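PDB 5JP2: F-BAR domain only protein 1 from Danio rerio, which binds an Eps15 peptide through its mu homology domain and may act in an early step of clathrin-mediated endocytosis, perhaps regulating Bmp signalling. Local coordinates for residues Glu25-Tyr30 against Val41-Asp46; Thr177-Leu182 against Trp209-Leu214; Val245-Ser250 against Phe275-Tyr280. All coordinates share one frame; numbering follows the deposited sequence.

Contact 1. Residues Glu25-Tyr30 against Val41-Asp46; sequences EYINAY and VKITGD
Y26 and T44 form one hydrogen-bonded pair of an antiparallel strand pairing, and N28 and K42 form the other. Y26 N reaches T44 O at 2.8 Å and T44 N answers to Y26 O at 2.8 Å. In the second pair N28 N binds K42 O, while K42 N binds N28 O at 2.9 Å and is nearly straight, with 174° at the hydrogen. CA-H...O contacts fill the intervals, as from I43 CA to Y26 O at 3.2 Å.

These bonds join the two strands of the hairpin 17-31 and 39-52, which lies inside the large mixed sheet of the mu homology domain. Its side chains alternate: E25, I27, A29, V41 and I43 are buried on one face, whereas Y26, N28, K42 and T44 stay partly exposed on the other.

Apolar packing centres on I27. Its CG1 stands anti to the backbone N (chi1 -177°) and the chain runs on extended, which lays I27 CD1 against V41 CG1 at 3.6 Å and I27 CG1 against I43 CG1 at 3.9 Å. An alanine here removes the branch that touches V41 and I43, which would probably open a gap between them and beside P144 and Y280. A29 offers V41 only a methyl group.

Polar side chains behave differently on the two faces. The buried carboxylate of E25 passes I43 CG2 and is satisfied by S255 and Y133 at OE2 and, weakly, by L254 N at OE1. Glycine suits position 45 because E25 CG already lies 4.0 Å from G45 CA, and a beta carbon there would come tightly against E25 CG. On the other face N28 and K42 run side by side, with N28 ND2 at 4.1 Å from K42 CE.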
loop_
_atom_site.group_PDB
_atom_site.type_symbol
_atom_site.label_atom_id
_atom_site.label_comp_id
_atom_site.label_asym_id
_atom_site.label_seq_id
_atom_site.Cartn_x
_atom_site.Cartn_y
_atom_site.Cartn_z
ATOM N N GLU B 25 -0.619 -0.236 2.322
ATOM C CA GLU B 25 -1.782 -0.440 1.474
ATOM C C GLU B 25 -1.414 -1.200 0.211
ATOM O O GLU B 25 -0.396 -0.912 -0.407
ATOM C CB GLU B 25 -2.438 0.893 1.122
ATOM C CG GLU B 25 -3.175 1.478 2.278
ATOM C CD GLU B 25 -3.954 2.700 1.933
ATOM O OE1 GLU B 25 -3.941 3.104 0.772
ATOM O OE2 GLU B 25 -4.572 3.280 2.834
ATOM N N TYR B 26 -2.221 -2.192 -0.143
ATOM C CA TYR B 26 -2.111 -2.895 -1.413
ATOM C C TYR B 26 -3.316 -2.588 -2.292
ATOM O O TYR B 26 -4.437 -2.449 -1.811
ATOM C CB TYR B 26 -1.995 -4.397 -1.217
ATOM C CG TYR B 26 -0.711 -4.796 -0.581
ATOM C CD1 TYR B 26 0.414 -5.036 -1.341
ATOM C CD2 TYR B 26 -0.612 -4.912 0.788
ATOM C CE1 TYR B 26 1.599 -5.390 -0.745
ATOM C CE2 TYR B 26 0.555 -5.267 1.387
ATOM C CZ TYR B 26 1.660 -5.503 0.624
ATOM O OH TYR B 26 2.828 -5.868 1.243
ATOM N N ILE B 27 -3.085 -2.471 -3.592
ATOM C CA ILE B 27 -4.152 -2.106 -4.502
ATOM C C ILE B 27 -4.260 -3.135 -5.616
ATOM O O ILE B 27 -3.269 -3.479 -6.267
ATOM C CB ILE B 27 -3.975 -0.678 -5.058
ATOM C CG1 ILE B 27 -5.159 -0.327 -5.957
ATOM C CG2 ILE B 27 -2.641 -0.503 -5.753
ATOM C CD1 ILE B 27 -5.292 1.113 -6.288
ATOM N N ASN B 28 -5.469 -3.639 -5.811
ATOM C CA ASN B 28 -5.810 -4.494 -6.930
ATOM C C ASN B 28 -6.702 -3.695 -7.864
ATOM O O ASN B 28 -7.542 -2.920 -7.418
ATOM C CB ASN B 28 -6.530 -5.757 -6.468
ATOM C CG ASN B 28 -5.613 -6.738 -5.793
ATOM O OD1 ASN B 28 -4.411 -6.716 -5.985
ATOM N ND2 ASN B 28 -6.188 -7.651 -5.052
ATOM N N ALA B 29 -6.503 -3.850 -9.158
ATOM C CA ALA B 29 -7.314 -3.087 -10.089
ATOM C C ALA B 29 -7.497 -3.889 -11.366
ATOM O O ALA B 29 -6.688 -4.755 -11.689
ATOM C CB ALA B 29 -6.691 -1.724 -10.396
ATOM N N TYR B 30 -8.592 -3.619 -12.062
ATOM C CA TYR B 30 -8.849 -4.230 -13.359
ATOM C C TYR B 30 -9.487 -3.218 -14.285
ATOM O O TYR B 30 -10.552 -2.684 -13.984
ATOM C CB TYR B 30 -9.738 -5.464 -13.225
ATOM C CG TYR B 30 -9.910 -6.191 -14.529
ATOM C CD1 TYR B 30 -8.812 -6.574 -15.270
ATOM C CD2 TYR B 30 -11.161 -6.530 -14.999
ATOM C CE1 TYR B 30 -8.945 -7.237 -16.451
ATOM C CE2 TYR B 30 -11.310 -7.209 -16.189
ATOM C CZ TYR B 30 -10.193 -7.562 -16.910
ATOM O OH TYR B 30 -10.313 -8.242 -18.102
ATOM N N VAL B 41 -11.517 -1.183 -8.579
ATOM C CA VAL B 41 -10.389 -0.981 -7.680
ATOM C C VAL B 41 -10.709 -1.535 -6.289
ATOM O O VAL B 41 -11.783 -1.270 -5.743
ATOM C CB VAL B 41 -10.017 0.509 -7.599
ATOM C CG1 VAL B 41 -8.897 0.710 -6.607
ATOM C CG2 VAL B 41 -9.603 1.006 -8.947
ATOM N N LYS B 42 -9.764 -2.277 -5.709
ATOM C CA LYS B 42 -9.825 -2.710 -4.312
ATOM C C LYS B 42 -8.514 -2.397 -3.588
ATOM O O LYS B 42 -7.456 -2.914 -3.951
ATOM C CB LYS B 42 -10.123 -4.207 -4.194
ATOM C CG LYS B 42 -10.383 -4.628 -2.747
ATOM C CD LYS B 42 -10.685 -6.099 -2.577
ATOM C CE LYS B 42 -9.448 -6.938 -2.738
ATOM N NZ LYS B 42 -9.604 -8.281 -2.151
ATOM N N ILE B 43 -8.590 -1.588 -2.541
ATOM C CA ILE B 43 -7.442 -1.279 -1.699
ATOM C C ILE B 43 -7.589 -2.001 -0.372
ATOM O O ILE B 43 -8.652 -1.965 0.248
ATOM C CB ILE B 43 -7.298 0.235 -1.485
ATOM C CG1 ILE B 43 -7.114 0.935 -2.825
ATOM C CG2 ILE B 43 -6.133 0.516 -0.585
ATOM C CD1 ILE B 43 -7.415 2.370 -2.777
ATOM N N THR B 44 -6.519 -2.640 0.067
ATOM C CA THR B 44 -6.470 -3.315 1.349
ATOM C C THR B 44 -5.350 -2.723 2.191
ATOM O O THR B 44 -4.212 -2.608 1.739
ATOM C CB THR B 44 -6.255 -4.796 1.148
ATOM O OG1 THR B 44 -7.309 -5.290 0.320
ATOM C CG2 THR B 44 -6.320 -5.488 2.468
ATOM N N GLY B 45 -5.675 -2.334 3.410
ATOM C CA GLY B 45 -4.716 -1.611 4.213
ATOM C C GLY B 45 -4.523 -2.208 5.583
ATOM O O GLY B 45 -5.378 -2.924 6.100
ATOM N N ASP B 46 -3.394 -1.843 6.185
ATOM C CA ASP B 46 -3.002 -2.295 7.506
ATOM C C ASP B 46 -2.401 -1.134 8.287
ATOM O O ASP B 46 -1.552 -0.414 7.768
ATOM C CB ASP B 46 -1.999 -3.431 7.413
ATOM C CG ASP B 46 -1.241 -3.627 8.700
ATOM O OD1 ASP B 46 -0.118 -3.099 8.795
ATOM O OD2 ASP B 46 -1.756 -4.291 9.624
#

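Contact 2. Residues Thr177-Leu182 against Trp209-Leu214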
loop_
_atom_site.group_PDB
_atom_site.type_symbol
_atom_site.label_atom_id
_atom_site.label_comp_id
_atom_site.label_asym_id
_atom_site.label_seq_id
_atom_site.Cartn_x
_atom_site.Cartn_y
_atom_site.Cartn_z
ATOM N N THR B 177 7.366 4.124 -8.173
ATOM C CA THR B 177 8.692 3.614 -8.471
ATOM C C THR B 177 8.626 2.107 -8.673
ATOM O O THR B 177 7.589 1.488 -8.497
ATOM C CB THR B 177 9.684 3.993 -7.360
ATOM O OG1 THR B 177 9.378 3.284 -6.158
ATOM C CG2 THR B 177 9.592 5.466 -7.068
ATOM N N SER B 178 9.763 1.519 -9.035
ATOM C CA SER B 178 9.852 0.105 -9.403
ATOM C C SER B 178 8.745 -0.296 -10.384
ATOM O O SER B 178 8.129 -1.352 -10.268
ATOM C CB SER B 178 9.824 -0.778 -8.157
ATOM O OG SER B 178 11.021 -0.648 -7.422
ATOM N N VAL B 179 8.513 0.550 -11.376
ATOM C CA VAL B 179 7.414 0.367 -12.308
ATOM C C VAL B 179 7.793 -0.666 -13.360
ATOM O O VAL B 179 8.813 -0.535 -14.034
ATOM C CB VAL B 179 7.019 1.696 -12.963
ATOM C CG1 VAL B 179 5.793 1.494 -13.839
ATOM C CG2 VAL B 179 6.747 2.737 -11.904
ATOM N N GLN B 180 6.965 -1.693 -13.492
ATOM C CA GLN B 180 7.135 -2.756 -14.465
ATOM C C GLN B 180 5.812 -3.036 -15.164
ATOM O O GLN B 180 4.747 -2.921 -14.570
ATOM C CB GLN B 180 7.609 -4.047 -13.808
ATOM C CG GLN B 180 8.999 -4.032 -13.268
ATOM C CD GLN B 180 9.404 -5.389 -12.754
ATOM O OE1 GLN B 180 8.596 -6.307 -12.719
ATOM N NE2 GLN B 180 10.657 -5.530 -12.360
ATOM N N VAL B 181 5.890 -3.463 -16.412
ATOM C CA VAL B 181 4.720 -3.875 -17.168
ATOM C C VAL B 181 4.999 -5.261 -17.704
ATOM O O VAL B 181 6.028 -5.486 -18.343
ATOM C CB VAL B 181 4.384 -2.910 -18.314
ATOM C CG1 VAL B 181 3.160 -3.413 -19.099
ATOM C CG2 VAL B 181 4.133 -1.544 -17.766
ATOM N N LEU B 182 4.078 -6.179 -17.453
ATOM C CA LEU B 182 4.251 -7.588 -17.763
ATOM C C LEU B 182 3.161 -8.031 -18.721
ATOM O O LEU B 182 1.972 -7.866 -18.436
ATOM C CB LEU B 182 4.210 -8.425 -16.491
ATOM C CG LEU B 182 5.219 -7.997 -15.428
ATOM C CD1 LEU B 182 4.823 -8.500 -14.073
ATOM C CD2 LEU B 182 6.556 -8.530 -15.801
ATOM N N TRP B 209 8.635 -4.903 -19.538
ATOM C CA TRP B 209 9.072 -3.525 -19.691
ATOM C C TRP B 209 9.404 -2.957 -18.318
ATOM O O TRP B 209 8.618 -3.099 -17.381
ATOM C CB TRP B 209 8.003 -2.662 -20.345
ATOM C CG TRP B 209 7.796 -2.911 -21.794
ATOM C CD1 TRP B 209 8.472 -2.351 -22.828
ATOM C CD2 TRP B 209 6.809 -3.757 -22.371
ATOM N NE1 TRP B 209 7.974 -2.804 -24.016
ATOM C CE2 TRP B 209 6.950 -3.671 -23.763
ATOM C CE3 TRP B 209 5.828 -4.593 -21.843
ATOM C CZ2 TRP B 209 6.150 -4.386 -24.633
ATOM C CZ3 TRP B 209 5.026 -5.285 -22.705
ATOM C CH2 TRP B 209 5.190 -5.182 -24.087
ATOM N N LYS B 210 10.542 -2.292 -18.212
ATOM C CA LYS B 210 10.883 -1.511 -17.034
ATOM C C LYS B 210 10.686 -0.047 -17.378
ATOM O O LYS B 210 11.297 0.454 -18.323
ATOM C CB LYS B 210 12.326 -1.751 -16.596
ATOM C CG LYS B 210 12.634 -3.135 -16.096
ATOM C CD LYS B 210 14.029 -3.167 -15.509
ATOM C CE LYS B 210 14.376 -4.523 -14.945
ATOM N NZ LYS B 210 15.756 -4.534 -14.392
ATOM N N LEU B 211 9.881 0.643 -16.591
ATOM C CA LEU B 211 9.524 2.018 -16.865
ATOM C C LEU B 211 10.241 2.940 -15.895
ATOM O O LEU B 211 10.571 2.552 -14.777
ATOM C CB LEU B 211 8.018 2.227 -16.733
ATOM C CG LEU B 211 7.120 1.440 -17.673
ATOM C CD1 LEU B 211 5.699 1.819 -17.446
ATOM C CD2 LEU B 211 7.499 1.745 -19.086
ATOM N N ALA B 212 10.499 4.157 -16.342
ATOM C CA ALA B 212 11.041 5.153 -15.443
ATOM C C ALA B 212 10.004 5.482 -14.381
ATOM O O ALA B 212 8.818 5.224 -14.552
ATOM C CB ALA B 212 11.430 6.416 -16.205
ATOM N N ASN B 213 10.465 6.036 -13.267
ATOM C CA ASN B 213 9.538 6.445 -12.229
ATOM C C ASN B 213 8.509 7.399 -12.810
ATOM O O ASN B 213 8.812 8.204 -13.689
ATOM C CB ASN B 213 10.278 7.119 -11.086
ATOM C CG ASN B 213 11.226 6.200 -10.390
ATOM O OD1 ASN B 213 11.150 4.990 -10.532
ATOM N ND2 ASN B 213 12.123 6.770 -9.608
ATOM N N LEU B 214 7.284 7.319 -12.301
ATOM C CA LEU B 214 6.189 8.126 -12.807
ATOM C C LEU B 214 5.727 9.099 -11.754
ATOM O O LEU B 214 5.645 8.759 -10.574
ATOM C CB LEU B 214 5.016 7.277 -13.225
ATOM C CG LEU B 214 5.359 6.164 -14.182
ATOM C CD1 LEU B 214 4.182 5.267 -14.233
ATOM C CD2 LEU B 214 5.685 6.730 -15.532
HETATM O O HOH W 1 10.314 2.952 -12.065
#
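T177 meets N213, whose OD1 approaches T177 CA to 3.5 Å while T177 CG2 rests against the amide carbon. The chain turns a corner at S178. V179 has no direct amide partner on 209-214: V179 N gives its hydrogen to a water 3.1 Å away, and that water donates to L211 O and N213 OD1. Asparagine suits this loop because its side-chain carbonyl supplies the second acceptor. V179 O takes L211 N at 3.0 Å, with the donor 37° above the carbonyl plane. Beside these bonds V179 CG1, standing anti to the backbone N (chi1 -175°), is carried against L211 CD1 at 3.6 Å. Q180 pairs with K210 without hydrogen bonds, its CA against W209 O. V181 and W209 form the hydrogen-bonded pair, V181 N to W209 O and W209 N to V181 O, both at 2.9 Å. V181 CG1 touches W209 CE3 at 4.0 Å, and V181 CG2 meets L211 CD1. The indole NE1 of W209 is held by P196 O. Strand 179-184 thus runs between 206-210 and 242-250 in the mixed sheet, and the face carrying V181, W209 and L211 is covered by strands 157-166 and 223-231, through L162, Y164, L226 and A228.

Contact 3. Residues Val245-Ser250 against Phe275-Tyr280; sequences VQFVGS and FATGKY
F247 and F275 give up the most surface here, and T277 and Y280 complete the group that F247 gathers. The F247 ring is approached over one face by T277 CG2, which stands 3.3 Å from the ring centroid and almost on its normal, a close CH-pi contact. F247 also turns its edge toward the face of Y280: the centroids are 5.2 Å apart and the planes at 72°, an edge-to-face pair. Its CE1 meets F275 CE1 at 4.1 Å. Phenylalanine suits the place because a flat ring can offer one face to the T277 methyl and its edge to Y280 and F275.

F275 holds CG between the backbone N and the carbonyl carbon (chi1 60°), a rotamer that folds the ring back over the neighbouring strand, where G249 CA lies 3.7 Å from the ring centroid. Glycine suits this position, since a beta carbon on it would run into F275 CZ. F275 N and G249 N still bond to each other's carbonyls, G249 N reaching F275 O at 3.0 Å.

While the T277 methyl covers F247, T277 OG1 accepts F247 N at 3.1 Å, and T277 N binds F247 O. The side-chain oxygen thus takes an amide that a strand backbone would ordinarily satisfy, just before the chain turns a corner at G278 and K279. Beyond that corner one more backbone bond is made, V245 N to Y280 O at 2.9 Å. Y280 OH is bonded to L145 O, which fixes the far end of the ring.

On the opposite face V248 and A276 face each other, and both pack on an aromatic side chain of the bound Eps15 peptide. The contact is an antiparallel strand pairing, interrupted by a corner, that forms part of the peptide-binding surface of this mu homology domain.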
loop_
_atom_site.group_PDB
_atom_site.type_symbol
_atom_site.label_atom_id
_atom_site.label_comp_id
_atom_site.label_asym_id
_atom_site.label_seq_id
_atom_site.Cartn_x
_atom_site.Cartn_y
_atom_site.Cartn_z
ATOM N N VAL B 245 0.709 -4.610 -14.309
ATOM C CA VAL B 245 1.579 -3.509 -13.923
ATOM C C VAL B 245 1.931 -3.629 -12.449
ATOM O O VAL B 245 1.078 -3.925 -11.610
ATOM C CB VAL B 245 0.930 -2.146 -14.208
ATOM C CG1 VAL B 245 1.904 -1.031 -13.917
ATOM C CG2 VAL B 245 0.488 -2.083 -15.643
ATOM N N GLN B 246 3.189 -3.350 -12.139
ATOM C CA GLN B 246 3.703 -3.379 -10.784
ATOM C C GLN B 246 4.330 -2.038 -10.463
ATOM O O GLN B 246 5.015 -1.455 -11.297
ATOM C CB GLN B 246 4.719 -4.499 -10.622
ATOM C CG GLN B 246 4.124 -5.839 -10.984
ATOM C CD GLN B 246 5.092 -6.959 -10.808
ATOM O OE1 GLN B 246 6.259 -6.837 -11.146
ATOM N NE2 GLN B 246 4.603 -8.082 -10.326
ATOM N N PHE B 247 4.089 -1.551 -9.256
ATOM C CA PHE B 247 4.752 -0.344 -8.799
ATOM C C PHE B 247 4.646 -0.263 -7.288
ATOM O O PHE B 247 3.943 -1.045 -6.648
ATOM C CB PHE B 247 4.178 0.909 -9.477
ATOM C CG PHE B 247 2.701 1.118 -9.269
ATOM C CD1 PHE B 247 2.200 1.571 -8.048
ATOM C CD2 PHE B 247 1.817 0.922 -10.320
ATOM C CE1 PHE B 247 0.848 1.772 -7.869
ATOM C CE2 PHE B 247 0.463 1.131 -10.154
ATOM C CZ PHE B 247 -0.019 1.569 -8.918
ATOM N N VAL B 248 5.313 0.749 -6.733
ATOM C CA VAL B 248 5.509 0.926 -5.306
ATOM C C VAL B 248 5.474 2.424 -5.071
ATOM O O VAL B 248 5.709 3.216 -5.979
ATOM C CB VAL B 248 6.852 0.303 -4.833
ATOM C CG1 VAL B 248 7.242 0.754 -3.453
ATOM C CG2 VAL B 248 6.782 -1.193 -4.863
ATOM N N GLY B 249 5.169 2.816 -3.846
ATOM C CA GLY B 249 5.158 4.214 -3.478
ATOM C C GLY B 249 5.420 4.350 -1.996
ATOM O O GLY B 249 5.388 3.378 -1.247
ATOM N N SER B 250 5.756 5.567 -1.592
ATOM C CA SER B 250 6.008 5.854 -0.194
ATOM C C SER B 250 5.674 7.306 0.047
ATOM O O SER B 250 5.779 8.130 -0.858
ATOM C CB SER B 250 7.458 5.593 0.195
ATOM O OG SER B 250 8.286 6.465 -0.532
ATOM N N PHE B 275 2.785 1.876 -0.170
ATOM C CA PHE B 275 1.792 1.128 -0.906
ATOM C C PHE B 275 2.445 0.365 -2.045
ATOM O O PHE B 275 3.546 0.687 -2.484
ATOM C CB PHE B 275 0.678 2.041 -1.403
ATOM C CG PHE B 275 1.130 3.130 -2.317
ATOM C CD1 PHE B 275 1.441 2.864 -3.639
ATOM C CD2 PHE B 275 1.191 4.430 -1.876
ATOM C CE1 PHE B 275 1.823 3.866 -4.487
ATOM C CE2 PHE B 275 1.570 5.438 -2.720
ATOM C CZ PHE B 275 1.887 5.158 -4.025
ATOM N N ALA B 276 1.749 -0.663 -2.509
ATOM C CA ALA B 276 2.252 -1.499 -3.582
ATOM C C ALA B 276 1.081 -2.075 -4.364
ATOM O O ALA B 276 -0.032 -2.195 -3.859
ATOM C CB ALA B 276 3.132 -2.625 -3.049
ATOM N N THR B 277 1.361 -2.452 -5.604
ATOM C CA THR B 277 0.371 -3.139 -6.407
ATOM C C THR B 277 0.239 -4.581 -5.950
ATOM O O THR B 277 1.216 -5.228 -5.583
ATOM C CB THR B 277 0.741 -3.135 -7.885
ATOM O OG1 THR B 277 2.075 -3.590 -8.049
ATOM C CG2 THR B 277 0.599 -1.799 -8.468
ATOM N N GLY B 278 -0.981 -5.071 -5.957
ATOM C CA GLY B 278 -1.230 -6.490 -5.944
ATOM C C GLY B 278 -1.363 -6.937 -7.389
ATOM O O GLY B 278 -0.425 -6.807 -8.177
ATOM N N LYS B 279 -2.476 -7.574 -7.710
ATOM C CA LYS B 279 -2.853 -7.800 -9.097
ATOM C C LYS B 279 -3.448 -6.523 -9.673
ATOM O O LYS B 279 -4.530 -6.098 -9.265
ATOM C CB LYS B 279 -3.831 -8.967 -9.172
ATOM C CG LYS B 279 -4.095 -9.481 -10.561
ATOM C CD LYS B 279 -4.960 -10.739 -10.529
ATOM C CE LYS B 279 -6.362 -10.430 -10.046
ATOM N NZ LYS B 279 -7.167 -11.658 -9.828
ATOM N N TYR B 280 -2.774 -5.933 -10.649
ATOM C CA TYR B 280 -3.159 -4.629 -11.175
ATOM C C TYR B 280 -3.115 -4.733 -12.690
ATOM O O TYR B 280 -2.032 -4.737 -13.273
ATOM C CB TYR B 280 -2.202 -3.560 -10.638
ATOM C CG TYR B 280 -2.652 -2.133 -10.713
ATOM C CD1 TYR B 280 -2.576 -1.432 -11.899
ATOM C CD2 TYR B 280 -3.111 -1.467 -9.588
ATOM C CE1 TYR B 280 -2.969 -0.138 -11.978
ATOM C CE2 TYR B 280 -3.499 -0.142 -9.652
ATOM C CZ TYR B 280 -3.418 0.516 -10.848
ATOM O OH TYR B 280 -3.810 1.821 -10.951
HETATM O O HOH W 2 0.263 -6.117 -10.833
#

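In the fold
All three contacts lie in one mixed sheet, whose neighbouring strands run 39-52, 17-31, 266-283, 242-250, 179-184 and 206-210. Contact 3 stands in the middle: its centre is about 9 Å from that of contact 1 and about 10 Å from that of contact 2, whereas the centres of contacts 1 and 2 are about 19 Å apart. Probable hydrogen bonds join them, I27 O to G278 N (2.8 Å) on one flank and T177 N to V248 O (2.9 Å) on the other. The Eps15 peptide packs on contact 3. The zinc ion, bound by H165 and C167, is about 12 Å from the side chains of L214 and Y280 and about 14 Å from that of V41.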